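Local coordinates for Tll0287 protein (Thermosynechococcus elongatus, PDB 5B82) that carries a covalently attached heme c in a PAS-like domain and is probably a redox-active or sensory heme protein of the photosynthetic cell, at residues Q43-L48 and G174-T179; L91-R94 and H98-R101; L109-N114 and Q119-T124. One frame throughout, in Å; residues are numbered along the deposited sequence. Where two conformers were deposited one is given.

Contact 1: Q43-L48 and G174-T179. With HEC (heme c), chain B.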
loop_
_atom_site.group_PDB
_atom_site.type_symbol
_atom_site.label_atom_id
_atom_site.label_comp_id
_atom_site.label_asym_id
_atom_site.label_seq_id
_atom_site.Cartn_x
_atom_site.Cartn_y
_atom_site.Cartn_z
ATOM N N GLN A 43 -2.672 -9.791 -1.172
ATOM C CA GLN A 43 -2.158 -11.136 -1.391
ATOM C C GLN A 43 -1.399 -11.198 -2.711
ATOM O O GLN A 43 -0.453 -11.978 -2.862
ATOM C CB GLN A 43 -3.286 -12.162 -1.341
ATOM C CG GLN A 43 -3.808 -12.410 0.073
ATOM C CD GLN A 43 -2.818 -13.163 0.952
ATOM O OE1 GLN A 43 -2.254 -14.177 0.542
ATOM N NE2 GLN A 43 -2.606 -12.667 2.170
ATOM N N MET A 44 -1.797 -10.356 -3.658
ATOM C CA MET A 44 -1.072 -10.268 -4.919
ATOM C C MET A 44 0.328 -9.743 -4.686
ATOM O O MET A 44 1.308 -10.340 -5.162
ATOM C CB MET A 44 -1.787 -9.365 -5.920
ATOM C CG MET A 44 -0.907 -8.953 -7.104
ATOM S SD MET A 44 -1.800 -7.831 -8.212
ATOM C CE MET A 44 -0.440 -7.013 -9.026
ATOM N N ARG A 45 0.442 -8.627 -3.962
ATOM C CA ARG A 45 1.794 -8.123 -3.703
ATOM C C ARG A 45 2.646 -9.168 -2.988
ATOM O O ARG A 45 3.786 -9.437 -3.385
ATOM C CB ARG A 45 1.792 -6.836 -2.881
ATOM C CG ARG A 45 3.137 -6.101 -2.967
ATOM C CD ARG A 45 3.427 -5.283 -1.714
ATOM N NE ARG A 45 2.262 -4.501 -1.308
ATOM C CZ ARG A 45 1.927 -3.326 -1.826
ATOM N NH1 ARG A 45 2.673 -2.778 -2.777
ATOM N NH2 ARG A 45 0.844 -2.698 -1.388
ATOM N N ILE A 46 2.085 -9.746 -1.927
ATOM C CA ILE A 46 2.812 -10.747 -1.150
ATOM C C ILE A 46 3.295 -11.887 -2.040
ATOM O O ILE A 46 4.433 -12.358 -1.925
ATOM C CB ILE A 46 1.936 -11.270 -0.003
ATOM C CG1 ILE A 46 1.876 -10.217 1.103
ATOM C CG2 ILE A 46 2.480 -12.579 0.542
ATOM C CD1 ILE A 46 0.743 -10.420 2.082
ATOM N N GLY A 47 2.426 -12.297 -2.956
ATOM C CA GLY A 47 2.743 -13.336 -3.911
ATOM C C GLY A 47 3.883 -12.968 -4.834
ATOM O O GLY A 47 4.770 -13.790 -5.077
ATOM N N LEU A 48 3.878 -11.745 -5.358
ATOM C CA LEU A 48 4.972 -11.336 -6.244
ATOM C C LEU A 48 6.303 -11.258 -5.488
ATOM O O LEU A 48 7.345 -11.683 -5.990
ATOM C CB LEU A 48 4.657 -10.008 -6.940
ATOM C CG LEU A 48 3.505 -10.102 -7.942
ATOM C CD1 LEU A 48 3.122 -8.730 -8.497
ATOM C CD2 LEU A 48 3.883 -11.056 -9.057
ATOM N N GLY A 174 2.539 1.099 5.552
ATOM C CA GLY A 174 1.589 2.057 5.017
ATOM C C GLY A 174 0.221 1.407 5.063
ATOM O O GLY A 174 -0.034 0.534 5.902
ATOM N N MET A 175 -0.662 1.806 4.156
ATOM C CA MET A 175 -2.028 1.294 4.151
ATOM C C MET A 175 -2.636 1.396 2.770
ATOM O O MET A 175 -2.140 2.156 1.926
ATOM C CB MET A 175 -2.889 2.080 5.135
ATOM C CG MET A 175 -3.230 3.499 4.673
ATOM S SD MET A 175 -4.022 4.430 5.983
ATOM C CE MET A 175 -4.217 6.029 5.155
ATOM N N TYR A 176 -3.686 0.610 2.521
ATOM C CA TYR A 176 -4.562 0.866 1.373
ATOM C C TYR A 176 -5.679 1.787 1.843
ATOM O O TYR A 176 -6.124 1.678 2.986
ATOM C CB TYR A 176 -5.184 -0.420 0.831
ATOM C CG TYR A 176 -4.174 -1.495 0.508
ATOM C CD1 TYR A 176 -3.499 -1.506 -0.709
ATOM C CD2 TYR A 176 -3.903 -2.499 1.416
ATOM C CE1 TYR A 176 -2.564 -2.490 -0.999
ATOM C CE2 TYR A 176 -2.987 -3.491 1.131
ATOM C CZ TYR A 176 -2.318 -3.477 -0.068
ATOM O OH TYR A 176 -1.397 -4.460 -0.330
ATOM N N ALA A 177 -6.128 2.685 0.969
ATOM C CA ALA A 177 -7.229 3.608 1.280
ATOM C C ALA A 177 -8.243 3.602 0.144
ATOM O O ALA A 177 -7.897 3.847 -1.015
ATOM C CB ALA A 177 -6.704 5.010 1.484
ATOM N N VAL A 178 -9.491 3.295 0.466
ATOM C CA VAL A 178 -10.556 3.311 -0.528
ATOM C C VAL A 178 -11.665 4.258 -0.103
ATOM O O VAL A 178 -12.020 4.308 1.072
ATOM C CB VAL A 178 -11.164 1.913 -0.714
ATOM C CG1 VAL A 178 -12.310 1.954 -1.715
ATOM C CG2 VAL A 178 -10.092 0.920 -1.143
ATOM N N THR A 179 -12.210 5.011 -1.055
ATOM C CA THR A 179 -13.377 5.832 -0.776
ATOM C C THR A 179 -14.530 5.479 -1.710
ATOM O O THR A 179 -14.369 5.447 -2.932
ATOM C CB THR A 179 -13.071 7.334 -0.914
ATOM O OG1 THR A 179 -12.157 7.730 0.113
ATOM C CG2 THR A 179 -14.354 8.166 -0.771
HETATM FE FE HEC B . 7.248 -2.170 -2.524
HETATM C CHA HEC B . 6.005 0.834 -3.504
HETATM C CHB HEC B . 4.999 -2.165 0.150
HETATM C CHC HEC B . 8.252 -5.277 -1.615
HETATM C CHD HEC B . 9.733 -2.017 -4.891
HETATM N NA HEC B . 5.817 -0.875 -1.769
HETATM C C1A HEC B . 5.382 0.256 -2.428
HETATM C C2A HEC B . 4.175 0.733 -1.780
HETATM C C3A HEC B . 3.908 -0.109 -0.774
HETATM C C4A HEC B . 4.929 -1.124 -0.743
HETATM C CMA HEC B . 2.734 -0.040 0.216
HETATM C CAA HEC B . 3.340 1.971 -2.194
HETATM C CBA HEC B . 3.632 3.185 -1.313
HETATM C CGA HEC B . 4.888 3.874 -1.775
HETATM O O1A HEC B . 5.874 3.915 -0.998
HETATM O O2A HEC B . 4.926 4.358 -2.936
HETATM N NB HEC B . 6.727 -3.447 -1.006
HETATM C C1B HEC B . 5.750 -3.295 -0.045
HETATM C C2B HEC B . 5.651 -4.523 0.716
HETATM C C3B HEC B . 6.556 -5.376 0.233
HETATM C C4B HEC B . 7.242 -4.725 -0.863
HETATM C CMB HEC B . 4.698 -4.764 1.915
HETATM C CAB HEC B . 6.821 -6.817 0.731
HETATM C CBB HEC B . 5.598 -7.729 0.456
HETATM N NC HEC B . 8.742 -3.396 -3.120
HETATM C C1C HEC B . 8.943 -4.672 -2.644
HETATM C C2C HEC B . 9.906 -5.322 -3.509
HETATM C C3C HEC B . 10.418 -4.387 -4.329
HETATM C C4C HEC B . 9.629 -3.181 -4.155
HETATM C CMC HEC B . 10.538 -6.694 -3.176
HETATM C CAC HEC B . 11.567 -4.559 -5.359
HETATM C CBC HEC B . 11.336 -5.656 -6.425
HETATM N ND HEC B . 7.833 -0.794 -3.922
HETATM C C1D HEC B . 8.805 -1.001 -4.895
HETATM C C2D HEC B . 8.683 0.031 -5.907
HETATM C C3D HEC B . 7.526 0.910 -5.451
HETATM C C4D HEC B . 7.062 0.331 -4.221
HETATM C CMD HEC B . 9.539 0.215 -7.178
HETATM C CAD HEC B . 6.938 2.149 -6.160
HETATM C CBD HEC B . 5.865 1.595 -7.090
HETATM C CGD HEC B . 5.051 2.702 -7.723
HETATM O O1D HEC B . 5.617 3.512 -8.491
HETATM O O2D HEC B . 3.831 2.759 -7.456
#
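Arg45, on helix 28-49, and Tyr176, on the sheet strand 172-181, approach each other from opposite directions and join the N-terminal helix to the antiparallel sheet of this PAS-like fold, next to the heme c. The planes of the guanidinium and the phenol ring are 20° apart, with the phenol oxygen at the guanidinium edge. Arg45 NH2 donates a hydrogen bond to Tyr176 OH over 3.0 Å. The bond is bent, with an N-H...O angle of 143°, because the oxygen is tilted out of the guanidinium plane. The Arg45 chain starts with CG opposite the backbone N and then bends at chi3 (-46°), which brings one guanidinium face over the porphyrin rim at HEC CHB. Arg45 NH1 lies 3.5 Å from HEC C4A. Gln88 OE1 and Asp42 OD1 are the stronger partners of Arg45 NH2 and Tyr176 OH, so the buried pair is tied in at both ends and its turning is probably restricted. The Arg45 side chain also packs on Cys68, an axial ligand of the iron. Its closest approach to the heme is made by carbon: Arg45 CD stands 3.4 Å from HEC C2B.

Contact 2: L91-R94 and H98-R101; sequences LKYR and HAPR. With HEC (heme c), chain B.
Tyr93 lays one face of its ring over the methyl group of Ala99, a CH-pi contact in which Ala99 CB stands 3.9 Å from the ring centroid and 23° off the ring normal. The methyl is offset toward the rim, nearest Tyr93 CE2 at 3.6 Å. A chi1 of 50° sets the Tyr93 ring above its own backbone, folded back over the 98-101 chain. The ring also meets Pro100 CD obliquely, and further along Pro100 CG rests 4.2 Å from Leu91 CA. No hydrogen bond crosses directly between the two segments; a heme propionate links them instead. The backbone N of Arg94 donates to HEC O1A at 2.6 Å and more weakly to O2A, while His98 ND1 donates to HEC O2A, also at 2.6 Å and nearly straight at 166°. O2A lies at the imidazole edge, in the ring plane, so the carboxylate is gripped from both segments. His98 CE1 passes 3.3 Å from HEC O2D of the other propionate. The aliphatic part of Arg94 runs along the porphyrin, with CD 3.5 Å from HEC C3D, and its guanidinium edge faces the meso carbon CHD. Asp162, in a salt bridge with Arg94 NE, and the carbonyl of Cys144, bonded to NH2, hold that end. Both segments belong to the loop between strand 85-89 and helix 103-114, which carries heme-binding residues: Pro100 touches Val89 of the strand and Asp105 of the helix, the His98 backbone is bonded to Ala90, and Ala99 O accepts a bond from Arg87 NH1.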
loop_
_atom_site.group_PDB
_atom_site.type_symbol
_atom_site.label_atom_id
_atom_site.label_comp_id
_atom_site.label_asym_id
_atom_site.label_seq_id
_atom_site.Cartn_x
_atom_site.Cartn_y
_atom_site.Cartn_z
ATOM N N LEU A 91 3.616 7.042 5.024
ATOM C CA LEU A 91 4.443 8.118 5.556
ATOM C C LEU A 91 5.790 8.147 4.836
ATOM O O LEU A 91 6.269 9.208 4.429
ATOM C CB LEU A 91 4.663 7.900 7.050
ATOM C CG LEU A 91 5.746 8.744 7.718
ATOM C CD1 LEU A 91 5.216 10.121 8.090
ATOM C CD2 LEU A 91 6.312 8.019 8.938
ATOM N N LYS A 92 6.396 6.971 4.694
ATOM C CA LYS A 92 7.649 6.808 3.967
ATOM C C LYS A 92 7.332 6.176 2.622
ATOM O O LYS A 92 7.266 4.950 2.502
ATOM C CB LYS A 92 8.615 5.913 4.759
ATOM C CG LYS A 92 8.879 6.409 6.172
ATOM C CD LYS A 92 9.534 5.340 7.044
ATOM C CE LYS A 92 10.954 5.033 6.598
ATOM N NZ LYS A 92 11.603 4.057 7.527
ATOM N N TYR A 93 7.122 7.021 1.616
ATOM C CA TYR A 93 6.661 6.574 0.310
ATOM C C TYR A 93 7.766 6.603 -0.737
ATOM O O TYR A 93 8.723 7.365 -0.634
ATOM C CB TYR A 93 5.494 7.443 -0.168
ATOM C CG TYR A 93 5.801 8.917 -0.068
ATOM C CD1 TYR A 93 6.413 9.593 -1.116
ATOM C CD2 TYR A 93 5.508 9.625 1.087
ATOM C CE1 TYR A 93 6.707 10.937 -1.016
ATOM C CE2 TYR A 93 5.797 10.964 1.192
ATOM C CZ TYR A 93 6.394 11.614 0.142
ATOM O OH TYR A 93 6.684 12.950 0.257
ATOM N N ARG A 94 7.608 5.769 -1.755
ATOM C CA ARG A 94 8.534 5.714 -2.869
ATOM C C ARG A 94 7.966 6.541 -4.012
ATOM O O ARG A 94 8.653 7.386 -4.581
ATOM C CB ARG A 94 8.722 4.263 -3.298
ATOM C CG ARG A 94 9.607 4.051 -4.502
ATOM C CD ARG A 94 10.301 2.711 -4.362
ATOM N NE ARG A 94 11.280 2.756 -3.280
ATOM C CZ ARG A 94 11.911 1.697 -2.782
ATOM N NH1 ARG A 94 11.658 0.482 -3.247
ATOM N NH2 ARG A 94 12.791 1.855 -1.807
ATOM N N HIS A 98 1.719 8.565 -3.406
ATOM C CA HIS A 98 1.302 7.777 -2.269
ATOM C C HIS A 98 1.534 8.485 -0.933
ATOM O O HIS A 98 1.505 7.854 0.118
ATOM C CB HIS A 98 2.022 6.418 -2.308
ATOM C CG HIS A 98 1.710 5.617 -3.536
ATOM N ND1 HIS A 98 2.553 4.647 -4.035
ATOM C CD2 HIS A 98 0.640 5.650 -4.370
ATOM C CE1 HIS A 98 2.018 4.115 -5.120
ATOM N NE2 HIS A 98 0.858 4.706 -5.346
ATOM N N ALA A 99 1.756 9.796 -0.971
ATOM C CA ALA A 99 1.951 10.552 0.264
ATOM C C ALA A 99 0.630 10.719 1.005
ATOM O O ALA A 99 -0.440 10.660 0.400
ATOM C CB ALA A 99 2.567 11.925 -0.031
ATOM N N PRO A 100 0.694 10.914 2.324
ATOM C CA PRO A 100 -0.541 11.290 3.014
ATOM C C PRO A 100 -0.983 12.658 2.493
ATOM O O PRO A 100 -0.127 13.499 2.224
ATOM C CB PRO A 100 -0.107 11.374 4.477
ATOM C CG PRO A 100 1.104 10.453 4.560
ATOM C CD PRO A 100 1.809 10.686 3.258
ATOM N N ARG A 101 -2.285 12.867 2.328
ATOM C CA ARG A 101 -2.784 14.126 1.771
ATOM C C ARG A 101 -3.727 14.857 2.704
ATOM O O ARG A 101 -3.819 16.086 2.666
ATOM C CB ARG A 101 -3.506 13.870 0.453
ATOM C CG ARG A 101 -2.593 13.422 -0.657
ATOM C CD ARG A 101 -3.379 13.069 -1.898
ATOM N NE ARG A 101 -2.485 12.672 -2.975
ATOM C CZ ARG A 101 -2.862 11.964 -4.031
ATOM N NH1 ARG A 101 -4.122 11.567 -4.144
ATOM N NH2 ARG A 101 -1.977 11.649 -4.965
HETATM FE FE HEC B . 7.248 -2.170 -2.524
HETATM C CHA HEC B . 6.005 0.834 -3.504
HETATM C CHB HEC B . 4.999 -2.165 0.150
HETATM C CHC HEC B . 8.252 -5.277 -1.615
HETATM C CHD HEC B . 9.733 -2.017 -4.891
HETATM N NA HEC B . 5.817 -0.875 -1.769
HETATM C C1A HEC B . 5.382 0.256 -2.428
HETATM C C2A HEC B . 4.175 0.733 -1.780
HETATM C C3A HEC B . 3.908 -0.109 -0.774
HETATM C C4A HEC B . 4.929 -1.124 -0.743
HETATM C CMA HEC B . 2.734 -0.040 0.216
HETATM C CAA HEC B . 3.340 1.971 -2.194
HETATM C CBA HEC B . 3.632 3.185 -1.313
HETATM C CGA HEC B . 4.888 3.874 -1.775
HETATM O O1A HEC B . 5.874 3.915 -0.998
HETATM O O2A HEC B . 4.926 4.358 -2.936
HETATM N NB HEC B . 6.727 -3.447 -1.006
HETATM C C1B HEC B . 5.750 -3.295 -0.045
HETATM C C2B HEC B . 5.651 -4.523 0.716
HETATM C C3B HEC B . 6.556 -5.376 0.233
HETATM C C4B HEC B . 7.242 -4.725 -0.863
HETATM C CMB HEC B . 4.698 -4.764 1.915
HETATM C CAB HEC B . 6.821 -6.817 0.731
HETATM C CBB HEC B . 5.598 -7.729 0.456
HETATM N NC HEC B . 8.742 -3.396 -3.120
HETATM C C1C HEC B . 8.943 -4.672 -2.644
HETATM C C2C HEC B . 9.906 -5.322 -3.509
HETATM C C3C HEC B . 10.418 -4.387 -4.329
HETATM C C4C HEC B . 9.629 -3.181 -4.155
HETATM C CMC HEC B . 10.538 -6.694 -3.176
HETATM C CAC HEC B . 11.567 -4.559 -5.359
HETATM C CBC HEC B . 11.336 -5.656 -6.425
HETATM N ND HEC B . 7.833 -0.794 -3.922
HETATM C C1D HEC B . 8.805 -1.001 -4.895
HETATM C C2D HEC B . 8.683 0.031 -5.907
HETATM C C3D HEC B . 7.526 0.910 -5.451
HETATM C C4D HEC B . 7.062 0.331 -4.221
HETATM C CMD HEC B . 9.539 0.215 -7.178
HETATM C CAD HEC B . 6.938 2.149 -6.160
HETATM C CBD HEC B . 5.865 1.595 -7.090
HETATM C CGD HEC B . 5.051 2.702 -7.723
HETATM O O1D HEC B . 5.617 3.512 -8.491
HETATM O O2D HEC B . 3.831 2.759 -7.456
#

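Contact 3: L109-N114 and Q119-T124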
loop_
_atom_site.group_PDB
_atom_site.type_symbol
_atom_site.label_atom_id
_atom_site.label_comp_id
_atom_site.label_asym_id
_atom_site.label_seq_id
_atom_site.Cartn_x
_atom_site.Cartn_y
_atom_site.Cartn_z
ATOM N N LEU A 109 -3.343 6.225 9.545
ATOM C CA LEU A 109 -1.992 5.726 9.782
ATOM C C LEU A 109 -1.686 5.704 11.266
ATOM O O LEU A 109 -1.145 4.727 11.769
ATOM C CB LEU A 109 -0.945 6.547 9.029
ATOM C CG LEU A 109 -0.966 6.346 7.513
ATOM C CD1 LEU A 109 -0.033 7.328 6.817
ATOM C CD2 LEU A 109 -0.571 4.917 7.168
ATOM N N ASN A 110 -2.056 6.767 11.972
ATOM C CA ASN A 110 -1.942 6.791 13.423
ATOM C C ASN A 110 -2.690 5.646 14.110
ATOM O O ASN A 110 -2.160 5.046 15.045
ATOM C CB ASN A 110 -2.396 8.133 13.999
ATOM C CG ASN A 110 -1.262 9.128 14.122
ATOM O OD1 ASN A 110 -0.168 8.785 14.566
ATOM N ND2 ASN A 110 -1.517 10.373 13.725
ATOM N N GLN A 111 -3.916 5.357 13.670
ATOM C CA GLN A 111 -4.690 4.267 14.265
ATOM C C GLN A 111 -3.942 2.946 14.097
ATOM O O GLN A 111 -3.798 2.182 15.049
ATOM C CB GLN A 111 -6.096 4.176 13.665
ATOM C CG GLN A 111 -7.140 5.049 14.380
ATOM C CD GLN A 111 -8.519 5.015 13.725
ATOM O OE1 GLN A 111 -8.970 6.010 13.153
ATOM N NE2 GLN A 111 -9.200 3.875 13.822
ATOM N N PHE A 112 -3.465 2.692 12.885
ATOM C CA PHE A 112 -2.677 1.481 12.650
ATOM C C PHE A 112 -1.425 1.441 13.532
ATOM O O PHE A 112 -1.124 0.426 14.183
ATOM C CB PHE A 112 -2.338 1.355 11.160
ATOM C CG PHE A 112 -3.538 1.050 10.295
ATOM C CD1 PHE A 112 -4.427 0.044 10.660
ATOM C CD2 PHE A 112 -3.798 1.786 9.148
ATOM C CE1 PHE A 112 -5.536 -0.251 9.881
ATOM C CE2 PHE A 112 -4.914 1.507 8.351
ATOM C CZ PHE A 112 -5.787 0.494 8.719
ATOM N N ASP A 113 -0.716 2.559 13.593
ATOM C CA ASP A 113 0.524 2.639 14.356
ATOM C C ASP A 113 0.306 2.394 15.841
ATOM O O ASP A 113 1.164 1.826 16.510
ATOM C CB ASP A 113 1.206 3.996 14.141
ATOM C CG ASP A 113 2.588 4.062 14.757
ATOM O OD1 ASP A 113 3.519 3.421 14.213
ATOM O OD2 ASP A 113 2.746 4.767 15.773
ATOM N N ASN A 114 -0.843 2.816 16.355
ATOM C CA ASN A 114 -1.107 2.714 17.788
ATOM C C ASN A 114 -1.746 1.406 18.234
ATOM O O ASN A 114 -1.812 1.123 19.431
ATOM C CB ASN A 114 -1.951 3.898 18.265
ATOM C CG ASN A 114 -1.152 5.181 18.342
ATOM O OD1 ASN A 114 0.052 5.157 18.592
ATOM N ND2 ASN A 114 -1.820 6.314 18.126
ATOM N N GLN A 119 -6.216 -4.488 11.929
ATOM C CA GLN A 119 -5.904 -4.774 10.527
ATOM C C GLN A 119 -6.545 -3.803 9.543
ATOM O O GLN A 119 -5.955 -3.472 8.508
ATOM C CB GLN A 119 -6.290 -6.200 10.156
ATOM C CG GLN A 119 -5.436 -7.246 10.867
ATOM C CD GLN A 119 -3.941 -6.940 10.807
ATOM O OE1 GLN A 119 -3.373 -6.750 9.729
ATOM N NE2 GLN A 119 -3.295 -6.894 11.975
ATOM N N ALA A 120 -7.768 -3.376 9.839
ATOM C CA ALA A 120 -8.478 -2.498 8.910
ATOM C C ALA A 120 -9.669 -1.861 9.581
ATOM O O ALA A 120 -10.154 -2.344 10.593
ATOM C CB ALA A 120 -8.944 -3.279 7.679
ATOM N N PHE A 121 -10.174 -0.787 8.995
ATOM C CA PHE A 121 -11.392 -0.214 9.544
ATOM C C PHE A 121 -12.097 0.613 8.485
ATOM O O PHE A 121 -11.475 1.019 7.502
ATOM C CB PHE A 121 -11.088 0.618 10.805
ATOM C CG PHE A 121 -10.381 1.914 10.533
ATOM C CD1 PHE A 121 -11.104 3.089 10.366
ATOM C CD2 PHE A 121 -8.995 1.967 10.461
ATOM C CE1 PHE A 121 -10.459 4.295 10.120
ATOM C CE2 PHE A 121 -8.346 3.165 10.216
ATOM C CZ PHE A 121 -9.085 4.338 10.042
ATOM N N TRP A 122 -13.401 0.807 8.669
ATOM C CA TRP A 122 -14.063 1.765 7.821
ATOM C C TRP A 122 -14.742 2.870 8.605
ATOM O O TRP A 122 -15.149 2.717 9.746
ATOM C CB TRP A 122 -14.903 1.152 6.673
ATOM C CG TRP A 122 -15.995 0.164 6.988
ATOM C CD1 TRP A 122 -15.854 -1.175 7.225
ATOM C CD2 TRP A 122 -17.407 0.421 6.995
ATOM N NE1 TRP A 122 -17.083 -1.759 7.419
ATOM C CE2 TRP A 122 -18.053 -0.798 7.281
ATOM C CE3 TRP A 122 -18.184 1.568 6.800
ATOM C CZ2 TRP A 122 -19.435 -0.903 7.388
ATOM C CZ3 TRP A 122 -19.561 1.462 6.902
ATOM C CH2 TRP A 122 -20.171 0.235 7.192
ATOM N N GLN A 123 -14.767 4.038 7.980
ATOM C CA GLN A 123 -15.199 5.262 8.634
ATOM C C GLN A 123 -16.110 5.998 7.674
ATOM O O GLN A 123 -15.883 5.950 6.472
ATOM C CB GLN A 123 -13.956 6.099 8.923
ATOM C CG GLN A 123 -14.189 7.518 9.337
ATOM C CD GLN A 123 -13.036 8.055 10.157
ATOM O OE1 GLN A 123 -12.329 7.293 10.826
ATOM N NE2 GLN A 123 -12.837 9.370 10.116
ATOM N N THR A 124 -17.140 6.671 8.185
ATOM C CA THR A 124 -18.030 7.425 7.320
ATOM C C THR A 124 -17.994 8.902 7.656
ATOM O O THR A 124 -17.948 9.290 8.833
ATOM C CB THR A 124 -19.494 6.940 7.410
ATOM O OG1 THR A 124 -19.867 6.788 8.783
ATOM C CG2 THR A 124 -19.662 5.617 6.696
#
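The terminal amide of Gln111, in one of its two conformers, lies over one face of the Phe121 ring, one end above the centre and its CD toward CZ, the planes 29° apart. Gln111 comes in at about a right angle to the Phe121 side chain, its CD 3.8 Å from Phe121 CZ. Phe112 has Ala120 CA at its edge, in the ring plane, 3.8 Å from CE1. The carbonyl oxygen Gln119 O stands off the same ring at a slant, 3.5 Å from Phe112 CE1. The two phenyl rings meet obliquely, centroids 5.6 Å and planes 52° apart, and Phe112 CZ touches Phe121 CD2 at 3.9 Å. A chi1 of 72° tucks the Phe121 ring over its own backbone and aims it at the helix. A serine in place of Phe121 would probably leave the Gln111 amide without its flat support and open a gap beside Phe112. The rings thus fill the space between helix 103-114 and edge strand 120-125, whose segment axes run roughly antiparallel and come within 9.9 Å. Strand 128-136 flanks the edge strand and contributes Phe132, which meets both Phe112 and Phe121, while Phe112 reaches further, to Leu172 of strand 172-181.

Overall arrangement
Contact 1 is the buried one, near the centre of the chain, and rests on a single polar pair with little surface between its segments; contacts 2 and 3 lie at the surface and are mostly apolar across their segments. Contacts 1 and 2 both touch the heme: both lay an arginine against the porphyrin, and the second also holds a propionate, whereas contact 3 stays away from it. Contacts 1 and 3 reach the same antiparallel sheet, on an inner strand and an edge strand, and pack together where Met175 meets Leu109 and Phe112. Leu109 also touches Pro100 and Leu91, so the start of the 109-114 segment joins all three contacts.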